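Local coordinates for protein tRNA (uracil(54)-C(5))-methyltransferase (PDB 2JJQ) that methylates carbon 5 of uridine 54 in tRNA, using S-adenosyl-L-methionine as the methyl donor and releasing S-adenosyl-L-homocysteine, at residues 197-200 against 205-208; 254-259 against 269-274; 279-284 against 417-422. All coordinates share one frame; numbering follows the deposited sequence.

Contact 1: residues 197-200 against 205-208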
loop_
_atom_site.group_PDB
_atom_site.type_symbol
_atom_site.label_atom_id
_atom_site.label_comp_id
_atom_site.label_asym_id
_atom_site.label_seq_id
_atom_site.Cartn_x
_atom_site.Cartn_y
_atom_site.Cartn_z
ATOM N N LEU A 197 1.126 9.516 10.018
ATOM C CA LEU A 197 0.328 8.946 11.085
ATOM C C LEU A 197 0.185 7.458 10.795
ATOM O O LEU A 197 -0.081 7.074 9.660
ATOM C CB LEU A 197 -1.059 9.599 11.083
ATOM C CG LEU A 197 -1.201 10.949 11.765
ATOM C CD1 LEU A 197 -2.589 11.560 11.404
ATOM C CD2 LEU A 197 -1.127 10.686 13.295
ATOM N N ARG A 198 0.388 6.617 11.802
ATOM C CA ARG A 198 0.144 5.193 11.639
ATOM C C ARG A 198 -0.726 4.701 12.759
ATOM O O ARG A 198 -0.686 5.259 13.885
ATOM C CB ARG A 198 1.477 4.430 11.602
ATOM C CG ARG A 198 2.378 4.958 10.486
ATOM C CD ARG A 198 3.646 4.163 10.290
ATOM N NE ARG A 198 3.309 2.915 9.599
ATOM C CZ ARG A 198 4.182 2.141 8.965
ATOM N NH1 ARG A 198 5.472 2.469 8.934
ATOM N NH2 ARG A 198 3.746 1.026 8.394
ATOM N N GLU A 199 -1.534 3.668 12.500
ATOM C CA GLU A 199 -2.259 3.093 13.609
ATOM C C GLU A 199 -2.550 1.621 13.434
ATOM O O GLU A 199 -2.636 1.130 12.298
ATOM C CB GLU A 199 -3.555 3.860 13.938
ATOM C CG GLU A 199 -4.703 3.583 13.111
ATOM C CD GLU A 199 -5.947 4.410 13.538
ATOM O OE1 GLU A 199 -5.986 4.977 14.667
ATOM O OE2 GLU A 199 -6.876 4.495 12.715
ATOM N N GLY A 200 -2.680 0.932 14.548
ATOM C CA GLY A 200 -3.033 -0.498 14.509
ATOM C C GLY A 200 -4.532 -0.538 14.602
ATOM O O GLY A 200 -5.128 -0.118 15.635
ATOM N N GLU A 205 -3.449 1.231 18.764
ATOM C CA GLU A 205 -2.267 2.018 19.108
ATOM C C GLU A 205 -2.022 2.985 17.954
ATOM O O GLU A 205 -2.281 2.618 16.807
ATOM C CB GLU A 205 -1.084 1.107 19.263
ATOM C CG GLU A 205 -1.220 0.313 20.529
ATOM C CD GLU A 205 -0.105 -0.631 20.816
ATOM O OE1 GLU A 205 0.908 -0.732 20.064
ATOM O OE2 GLU A 205 -0.266 -1.280 21.874
ATOM N N VAL A 206 -1.496 4.178 18.264
ATOM C CA VAL A 206 -1.282 5.187 17.249
ATOM C C VAL A 206 0.135 5.713 17.374
ATOM O O VAL A 206 0.611 5.999 18.484
ATOM C CB VAL A 206 -2.214 6.373 17.464
ATOM C CG1 VAL A 206 -2.071 7.395 16.327
ATOM C CG2 VAL A 206 -3.643 5.861 17.529
ATOM N N MET A 207 0.800 5.842 16.243
ATOM C CA MET A 207 2.137 6.440 16.161
ATOM C C MET A 207 2.108 7.687 15.270
ATOM O O MET A 207 1.473 7.692 14.208
ATOM C CB MET A 207 3.087 5.410 15.543
ATOM C CG MET A 207 4.475 6.037 15.125
ATOM S SD MET A 207 5.498 4.758 14.355
ATOM C CE MET A 207 5.813 3.744 15.814
ATOM N N VAL A 208 2.757 8.772 15.712
ATOM C CA VAL A 208 2.866 9.955 14.866
ATOM C C VAL A 208 4.345 10.196 14.663
ATOM O O VAL A 208 5.130 10.008 15.587
ATOM C CB VAL A 208 2.131 11.162 15.422
ATOM C CG1 VAL A 208 2.745 11.611 16.727
ATOM C CG2 VAL A 208 2.138 12.302 14.399
#
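Arg198 and Met207 face each other as an antiparallel hydrogen-bonded pair, their CA atoms 5.1 Å apart. Two backbone bonds join them: Arg198 N donates to Met207 O at 2.8 Å with an N-H...O angle of 174°, and Met207 N returns a bond of the same length to Arg198 O. The first keeps to the carbonyl plane of Met207, whereas the second reaches Arg198 O from a donor tilted 29° off its plane. Both side chains leave on the same face of the sheet, and their contact with the opposite strand is confined to CB, because beyond it each chain turns off that strand. Arg198, with CG anti to its carbonyl carbon and the chain bent at chi3 (76°), carries its guanidinium to Ser269, where NH1 bonds the backbone oxygen; Met207 touches Ser228 and Tyr230 of strand 228-233. The two segments are the turn-side ends of the beta hairpin formed by strands 192-199 and 206-212 in the five-stranded mixed sheet, their short axes 4.6 Å apart at closest approach. A third backbone bond, from Gly200 N to Glu205 O, follows at the turn end of the hairpin. On the other face, Leu197 and Val208 form a non-hydrogen-bonded pair whose side chains lie side by side, and Leu197 CD2 rests 3.8 Å from Val208 CG2. Leu197 also touches Ala167 of helix 162-178. Next along the same face, Glu199 and Val206 also lie alongside each other, and Val206 CG2 lies against the extended acid, 3.8 Å from Glu199 OE1 and somewhat farther from its CB. Thr163 of that helix touches Val206 and bonds Glu199 OE1, while OE2 forms a salt bridge with Lys201.

Contact 2: residues 254-259 against 269-274. With SAH (S-adenosyl-L-homocysteine), chain B.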
loop_
_atom_site.group_PDB
_atom_site.type_symbol
_atom_site.label_atom_id
_atom_site.label_comp_id
_atom_site.label_asym_id
_atom_site.label_seq_id
_atom_site.Cartn_x
_atom_site.Cartn_y
_atom_site.Cartn_z
ATOM N N ILE A 254 4.716 0.679 17.660
ATOM C CA ILE A 254 3.355 0.201 17.934
ATOM C C ILE A 254 3.133 -1.175 17.295
ATOM O O ILE A 254 4.009 -1.691 16.580
ATOM C CB ILE A 254 2.260 1.190 17.466
ATOM C CG1 ILE A 254 2.331 1.381 15.939
ATOM C CG2 ILE A 254 2.448 2.560 18.276
ATOM C CD1 ILE A 254 1.091 2.156 15.348
ATOM N N ARG A 255 1.974 -1.752 17.564
ATOM C CA ARG A 255 1.679 -3.046 16.967
ATOM C C ARG A 255 0.386 -3.033 16.181
ATOM O O ARG A 255 -0.598 -2.347 16.527
ATOM C CB ARG A 255 1.505 -4.132 18.025
ATOM C CG ARG A 255 2.772 -4.535 18.730
ATOM C CD ARG A 255 2.443 -5.495 19.884
ATOM N NE ARG A 255 3.680 -5.729 20.672
ATOM C CZ ARG A 255 4.027 -6.907 21.220
ATOM N NH1 ARG A 255 3.258 -7.991 21.083
ATOM N NH2 ARG A 255 5.152 -7.011 21.910
ATOM N N GLU A 256 0.387 -3.842 15.138
ATOM C CA GLU A 256 -0.881 -4.195 14.482
ATOM C C GLU A 256 -1.043 -5.684 14.757
ATOM O O GLU A 256 -0.065 -6.421 14.925
ATOM C CB GLU A 256 -0.828 -3.977 12.960
ATOM C CG GLU A 256 -2.128 -4.411 12.218
ATOM C CD GLU A 256 -3.340 -3.615 12.722
ATOM O OE1 GLU A 256 -3.731 -2.655 12.030
ATOM O OE2 GLU A 256 -3.850 -3.933 13.824
ATOM N N ARG A 257 -2.285 -6.130 14.813
ATOM C CA ARG A 257 -2.516 -7.539 15.062
ATOM C C ARG A 257 -3.413 -8.122 13.992
ATOM O O ARG A 257 -4.517 -7.582 13.745
ATOM C CB ARG A 257 -3.167 -7.709 16.454
ATOM C CG ARG A 257 -3.643 -9.109 16.703
ATOM C CD ARG A 257 -4.052 -9.269 18.176
ATOM N NE ARG A 257 -2.876 -9.649 18.929
ATOM C CZ ARG A 257 -2.767 -10.836 19.526
ATOM N NH1 ARG A 257 -3.799 -11.680 19.489
ATOM N NH2 ARG A 257 -1.664 -11.171 20.172
ATOM N N LEU A 258 -2.938 -9.191 13.326
ATOM C CA LEU A 258 -3.782 -9.943 12.364
ATOM C C LEU A 258 -4.153 -11.269 12.984
ATOM O O LEU A 258 -3.297 -12.129 13.174
ATOM C CB LEU A 258 -2.983 -10.200 11.069
ATOM C CG LEU A 258 -2.372 -8.909 10.438
ATOM C CD1 LEU A 258 -1.819 -9.337 9.019
ATOM C CD2 LEU A 258 -3.401 -7.799 10.310
ATOM N N ASP A 259 -5.431 -11.418 13.316
ATOM C CA ASP A 259 -5.890 -12.567 14.108
ATOM C C ASP A 259 -5.108 -12.624 15.448
ATOM O O ASP A 259 -5.275 -11.732 16.323
ATOM C CB ASP A 259 -5.816 -13.846 13.279
ATOM C CG ASP A 259 -6.871 -13.891 12.174
ATOM O OD1 ASP A 259 -7.940 -13.234 12.301
ATOM O OD2 ASP A 259 -6.647 -14.585 11.159
ATOM N N SER A 269 9.460 1.238 8.547
ATOM C CA SER A 269 9.264 -0.142 8.075
ATOM C C SER A 269 7.941 -0.197 7.298
ATOM O O SER A 269 6.993 0.536 7.601
ATOM C CB SER A 269 9.228 -1.157 9.272
ATOM O OG SER A 269 8.144 -0.809 10.132
ATOM N N PHE A 270 7.869 -1.069 6.291
ATOM C CA PHE A 270 6.632 -1.173 5.458
ATOM C C PHE A 270 5.691 -2.167 6.134
ATOM O O PHE A 270 6.151 -3.155 6.686
ATOM C CB PHE A 270 6.950 -1.644 4.038
ATOM C CG PHE A 270 5.722 -2.034 3.252
ATOM C CD1 PHE A 270 4.942 -1.059 2.650
ATOM C CD2 PHE A 270 5.278 -3.355 3.227
ATOM C CE1 PHE A 270 3.785 -1.414 1.963
ATOM C CE2 PHE A 270 4.122 -3.708 2.535
ATOM C CZ PHE A 270 3.389 -2.756 1.911
ATOM N N PHE A 271 4.388 -1.903 6.105
ATOM C CA PHE A 271 3.387 -2.899 6.531
ATOM C C PHE A 271 2.162 -2.730 5.570
ATOM O O PHE A 271 1.875 -1.595 5.109
ATOM C CB PHE A 271 2.936 -2.672 7.994
ATOM C CG PHE A 271 2.103 -3.832 8.532
ATOM C CD1 PHE A 271 2.705 -5.044 8.813
ATOM C CD2 PHE A 271 0.724 -3.712 8.674
ATOM C CE1 PHE A 271 1.944 -6.144 9.265
ATOM C CE2 PHE A 271 -0.047 -4.821 9.139
ATOM C CZ PHE A 271 0.580 -6.021 9.414
ATOM N N GLN A 272 1.519 -3.846 5.197
ATOM C CA GLN A 272 0.370 -3.732 4.332
ATOM C C GLN A 272 -0.523 -2.559 4.838
ATOM O O GLN A 272 -0.784 -2.449 6.051
ATOM C CB GLN A 272 -0.452 -5.029 4.373
ATOM C CG GLN A 272 0.378 -6.293 4.145
ATOM C CD GLN A 272 0.666 -6.395 2.694
ATOM O OE1 GLN A 272 -0.060 -5.817 1.878
ATOM N NE2 GLN A 272 1.743 -7.096 2.338
ATOM N N THR A 273 -1.023 -1.728 3.917
ATOM C CA THR A 273 -1.704 -0.485 4.314
ATOM C C THR A 273 -3.175 -0.648 4.677
ATOM O O THR A 273 -3.749 0.267 5.241
ATOM C CB THR A 273 -1.594 0.582 3.243
ATOM O OG1 THR A 273 -2.091 0.048 2.006
ATOM C CG2 THR A 273 -0.119 0.960 3.041
ATOM N N ASN A 274 -3.785 -1.765 4.303
ATOM C CA ASN A 274 -5.195 -1.994 4.611
ATOM C C ASN A 274 -5.265 -3.125 5.627
ATOM O O ASN A 274 -5.153 -4.290 5.297
ATOM C CB ASN A 274 -5.961 -2.267 3.313
ATOM C CG ASN A 274 -7.427 -2.593 3.540
ATOM O OD1 ASN A 274 -7.855 -2.954 4.651
ATOM N ND2 ASN A 274 -8.194 -2.557 2.448
HETATM N N SAH B . 5.702 -9.896 1.579
HETATM C CA SAH B . 6.111 -8.528 2.036
HETATM C CB SAH B . 6.022 -7.516 0.894
HETATM C CG SAH B . 7.007 -7.793 -0.221
HETATM S SD SAH B . 7.274 -6.236 -1.084
HETATM C C SAH B . 5.146 -8.088 3.112
HETATM O O SAH B . 5.324 -7.080 3.815
HETATM O OXT SAH B . 4.127 -8.742 3.279
HETATM C "C5'" SAH B . 8.597 -6.778 -2.138
HETATM C "C4'" SAH B . 9.867 -7.032 -1.307
HETATM O "O4'" SAH B . 11.014 -7.312 -2.153
HETATM C "C3'" SAH B . 10.297 -5.855 -0.431
HETATM O "O3'" SAH B . 10.255 -6.270 0.949
HETATM C "C2'" SAH B . 11.727 -5.513 -0.921
HETATM O "O2'" SAH B . 12.656 -5.129 0.097
HETATM C "C1'" SAH B . 12.204 -6.801 -1.522
HETATM N N9 SAH B . 13.089 -6.745 -2.681
HETATM C C8 SAH B . 13.092 -5.840 -3.689
HETATM N N7 SAH B . 13.994 -6.231 -4.628
HETATM C C5 SAH B . 14.535 -7.396 -4.237
HETATM C C6 SAH B . 15.534 -8.350 -4.762
HETATM N N6 SAH B . 16.126 -8.057 -5.946
HETATM N N1 SAH B . 15.801 -9.465 -4.006
HETATM C C2 SAH B . 15.191 -9.717 -2.827
HETATM N N3 SAH B . 14.291 -8.875 -2.300
HETATM C C4 SAH B . 13.932 -7.745 -2.955
#
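The outer end of the Phe271 ring abuts the side chains of Glu256 and Leu258, two residues of strand 254-258 that point toward the loop. With CG anti to the backbone N (chi1 -169°), the phenyl group reaches across the gap, although Glu256 CA and Phe271 CA remain 9.1 Å apart. CE2 of Phe271 meets Glu256 CG at 3.7 Å, and CZ of Phe271 lies 4.1 Å from Leu258 CD1; both partners approach the ring obliquely, Leu258 coming to meet it from the opposite direction. Glu256 crosses the phenyl side chain at about a right angle and bends at chi2 (60°), which turns its carboxylate back to its own strand. There OE2 accepts Arg257 N at 2.9 Å through its anti lone pair and also bonds Phe202 N, while OE1 takes Ser275 OG and Lys201 N. Next to Phe271, Gln272 lines the S-adenosyl-L-homocysteine pocket, where its NE2 donates to the ligand's OXT at 3.0 Å. Phe270 presents its ring edge to the ligand's other carboxylate oxygen. The contact thus joins strand and loop through carbon alone, and the four bonds on the buried carboxylate probably help it tolerate a nonpolar neighbour and remain ionised.

Contact 3: residues 279-284 against 417-422; sequences VNLVRK and HVELVA
Leu281 reaches from helix 275-288 to both Glu419 and Val421 of strand 419-424, one methyl to each. Its CG stands anti to the backbone N (chi1 178°), which carries the isobutyl end over to the strand even though CB does not start out toward it. CD1 of Leu281 meets CG2 of Val421 at 3.4 Å, tighter than usual van der Waals contact, the two side chains crossing obliquely. CD2 of Leu281 lies 3.9 Å from OE2 of Glu419, whose side chain it crosses at about a right angle. One turn further on, Lys284 starts toward the strand and lays its CG 4.2 Å from Val421 CG1, after which the chain leads away. The bond from Lys284 N to Asn280 O at 2.8 Å confirms helical geometry, and the three-residue spacing puts Leu281 and Lys284 on one side of it. Helix and strand segments run nearly parallel, 14° apart, with 10.2 Å between their axes, as in the helix-on-sheet packing of a class I methyltransferase domain. Glu419, predicted to be the proton acceptor, also touches the predicted nucleophile Cys387. Leu281 CD2 thus places a methyl, which offers no hydrogen bond, beside OE2 of that predicted acceptor.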
loop_
_atom_site.group_PDB
_atom_site.type_symbol
_atom_site.label_atom_id
_atom_site.label_comp_id
_atom_site.label_asym_id
_atom_site.label_seq_id
_atom_site.Cartn_x
_atom_site.Cartn_y
_atom_site.Cartn_z
ATOM N N VAL A 279 -5.869 -9.074 6.900
ATOM C CA VAL A 279 -6.300 -10.266 7.646
ATOM C C VAL A 279 -6.709 -11.322 6.600
ATOM O O VAL A 279 -6.312 -12.492 6.705
ATOM C CB VAL A 279 -7.441 -9.955 8.625
ATOM C CG1 VAL A 279 -8.014 -11.246 9.213
ATOM C CG2 VAL A 279 -6.903 -9.021 9.756
ATOM N N ASN A 280 -7.512 -10.926 5.614
ATOM C CA ASN A 280 -7.922 -11.923 4.584
ATOM C C ASN A 280 -6.711 -12.433 3.788
ATOM O O ASN A 280 -6.659 -13.596 3.416
ATOM C CB ASN A 280 -8.923 -11.301 3.639
ATOM C CG ASN A 280 -10.270 -11.111 4.282
ATOM O OD1 ASN A 280 -10.596 -11.767 5.299
ATOM N ND2 ASN A 280 -11.078 -10.243 3.702
ATOM N N LEU A 281 -5.752 -11.543 3.536
ATOM C CA LEU A 281 -4.570 -11.894 2.715
ATOM C C LEU A 281 -3.709 -12.943 3.412
ATOM O O LEU A 281 -3.351 -13.961 2.819
ATOM C CB LEU A 281 -3.779 -10.588 2.445
ATOM C CG LEU A 281 -2.488 -10.727 1.649
ATOM C CD1 LEU A 281 -2.859 -11.323 0.300
ATOM C CD2 LEU A 281 -1.879 -9.325 1.557
ATOM N N VAL A 282 -3.406 -12.757 4.702
ATOM C CA VAL A 282 -2.575 -13.771 5.408
ATOM C C VAL A 282 -3.355 -15.071 5.571
ATOM O O VAL A 282 -2.775 -16.123 5.497
ATOM C CB VAL A 282 -1.999 -13.294 6.768
ATOM C CG1 VAL A 282 -1.088 -12.096 6.527
ATOM C CG2 VAL A 282 -3.100 -12.874 7.776
ATOM N N ARG A 283 -4.666 -14.986 5.809
ATOM C CA ARG A 283 -5.471 -16.221 5.926
ATOM C C ARG A 283 -5.438 -16.951 4.592
ATOM O O ARG A 283 -5.276 -18.186 4.569
ATOM C CB ARG A 283 -6.904 -15.867 6.283
ATOM C CG ARG A 283 -7.033 -15.382 7.719
ATOM C CD ARG A 283 -8.543 -15.070 7.940
ATOM N NE ARG A 283 -8.778 -14.583 9.297
ATOM C CZ ARG A 283 -9.983 -14.186 9.702
ATOM N NH1 ARG A 283 -11.019 -14.234 8.827
ATOM N NH2 ARG A 283 -10.154 -13.745 10.949
ATOM N N LYS A 284 -5.564 -16.187 3.497
ATOM C CA LYS A 284 -5.641 -16.824 2.165
ATOM C C LYS A 284 -4.347 -17.512 1.853
ATOM O O LYS A 284 -4.376 -18.628 1.371
ATOM C CB LYS A 284 -5.949 -15.829 1.033
ATOM C CG LYS A 284 -6.163 -16.519 -0.350
ATOM C CD LYS A 284 -7.615 -17.168 -0.291
ATOM C CE LYS A 284 -8.008 -18.005 -1.436
ATOM N NZ LYS A 284 -9.331 -18.656 -1.039
ATOM N N HIS A 417 -6.147 -0.304 -8.232
ATOM C CA HIS A 417 -5.215 -1.381 -7.937
ATOM C C HIS A 417 -5.849 -2.526 -7.197
ATOM O O HIS A 417 -6.789 -2.354 -6.411
ATOM C CB HIS A 417 -4.047 -0.850 -7.106
ATOM C CG HIS A 417 -3.407 0.358 -7.696
ATOM N ND1 HIS A 417 -2.913 0.377 -8.980
ATOM C CD2 HIS A 417 -3.234 1.606 -7.205
ATOM C CE1 HIS A 417 -2.425 1.575 -9.240
ATOM N NE2 HIS A 417 -2.592 2.333 -8.175
ATOM N N VAL A 418 -5.328 -3.716 -7.444
ATOM C CA VAL A 418 -5.836 -4.870 -6.732
ATOM C C VAL A 418 -4.644 -5.753 -6.332
ATOM O O VAL A 418 -3.569 -5.606 -6.944
ATOM C CB VAL A 418 -6.856 -5.609 -7.625
ATOM C CG1 VAL A 418 -6.131 -6.674 -8.463
ATOM C CG2 VAL A 418 -7.919 -6.222 -6.786
ATOM N N GLU A 419 -4.815 -6.607 -5.324
ATOM C CA GLU A 419 -3.814 -7.588 -4.895
ATOM C C GLU A 419 -4.206 -9.009 -5.298
ATOM O O GLU A 419 -5.185 -9.544 -4.804
ATOM C CB GLU A 419 -3.669 -7.561 -3.391
ATOM C CG GLU A 419 -2.588 -8.489 -2.868
ATOM C CD GLU A 419 -1.237 -7.802 -2.770
ATOM O OE1 GLU A 419 -1.029 -6.817 -3.505
ATOM O OE2 GLU A 419 -0.419 -8.209 -1.911
ATOM N N LEU A 420 -3.423 -9.668 -6.123
ATOM C CA LEU A 420 -3.803 -11.023 -6.568
ATOM C C LEU A 420 -3.071 -12.009 -5.680
ATOM O O LEU A 420 -1.946 -11.730 -5.234
ATOM C CB LEU A 420 -3.282 -11.254 -7.973
ATOM C CG LEU A 420 -4.019 -10.684 -9.140
ATOM C CD1 LEU A 420 -3.014 -10.889 -10.325
ATOM C CD2 LEU A 420 -5.250 -11.586 -9.311
ATOM N N VAL A 421 -3.657 -13.198 -5.474
ATOM C CA VAL A 421 -2.958 -14.250 -4.733
ATOM C C VAL A 421 -3.224 -15.483 -5.577
ATOM O O VAL A 421 -4.386 -15.903 -5.738
ATOM C CB VAL A 421 -3.492 -14.446 -3.270
ATOM C CG1 VAL A 421 -2.701 -15.539 -2.557
ATOM C CG2 VAL A 421 -3.474 -13.121 -2.472
ATOM N N ALA A 422 -2.157 -16.058 -6.135
ATOM C CA ALA A 422 -2.314 -17.223 -6.986
ATOM C C ALA A 422 -1.551 -18.435 -6.453
ATOM O O ALA A 422 -0.390 -18.314 -6.040
ATOM C CB ALA A 422 -1.837 -16.899 -8.397
#

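In the fold
From the N terminus, contact 1 closes first, bringing together the two strands of one hairpin in the five-stranded sheet, with four residues between its segments. Contact 2 opens and closes next, with strands 254-258 and 261-265 leading round to the loop before helix 275-288. Contact 3 comes last and is the long-range one, 132 residues separating segments 279-284 and 417-422. The three follow in series, none nested or crossing. Contacts 1 and 2 touch, Glu205 OE1 bonding Arg255 N; contacts 2 and 3 meet through the Asp259-Arg283 salt bridge. Contacts 1 and 3 stay about 10 Å apart at their nearest atoms, and contact 2, touching both, links the hairpin to the helix packed on the eight-stranded sheet.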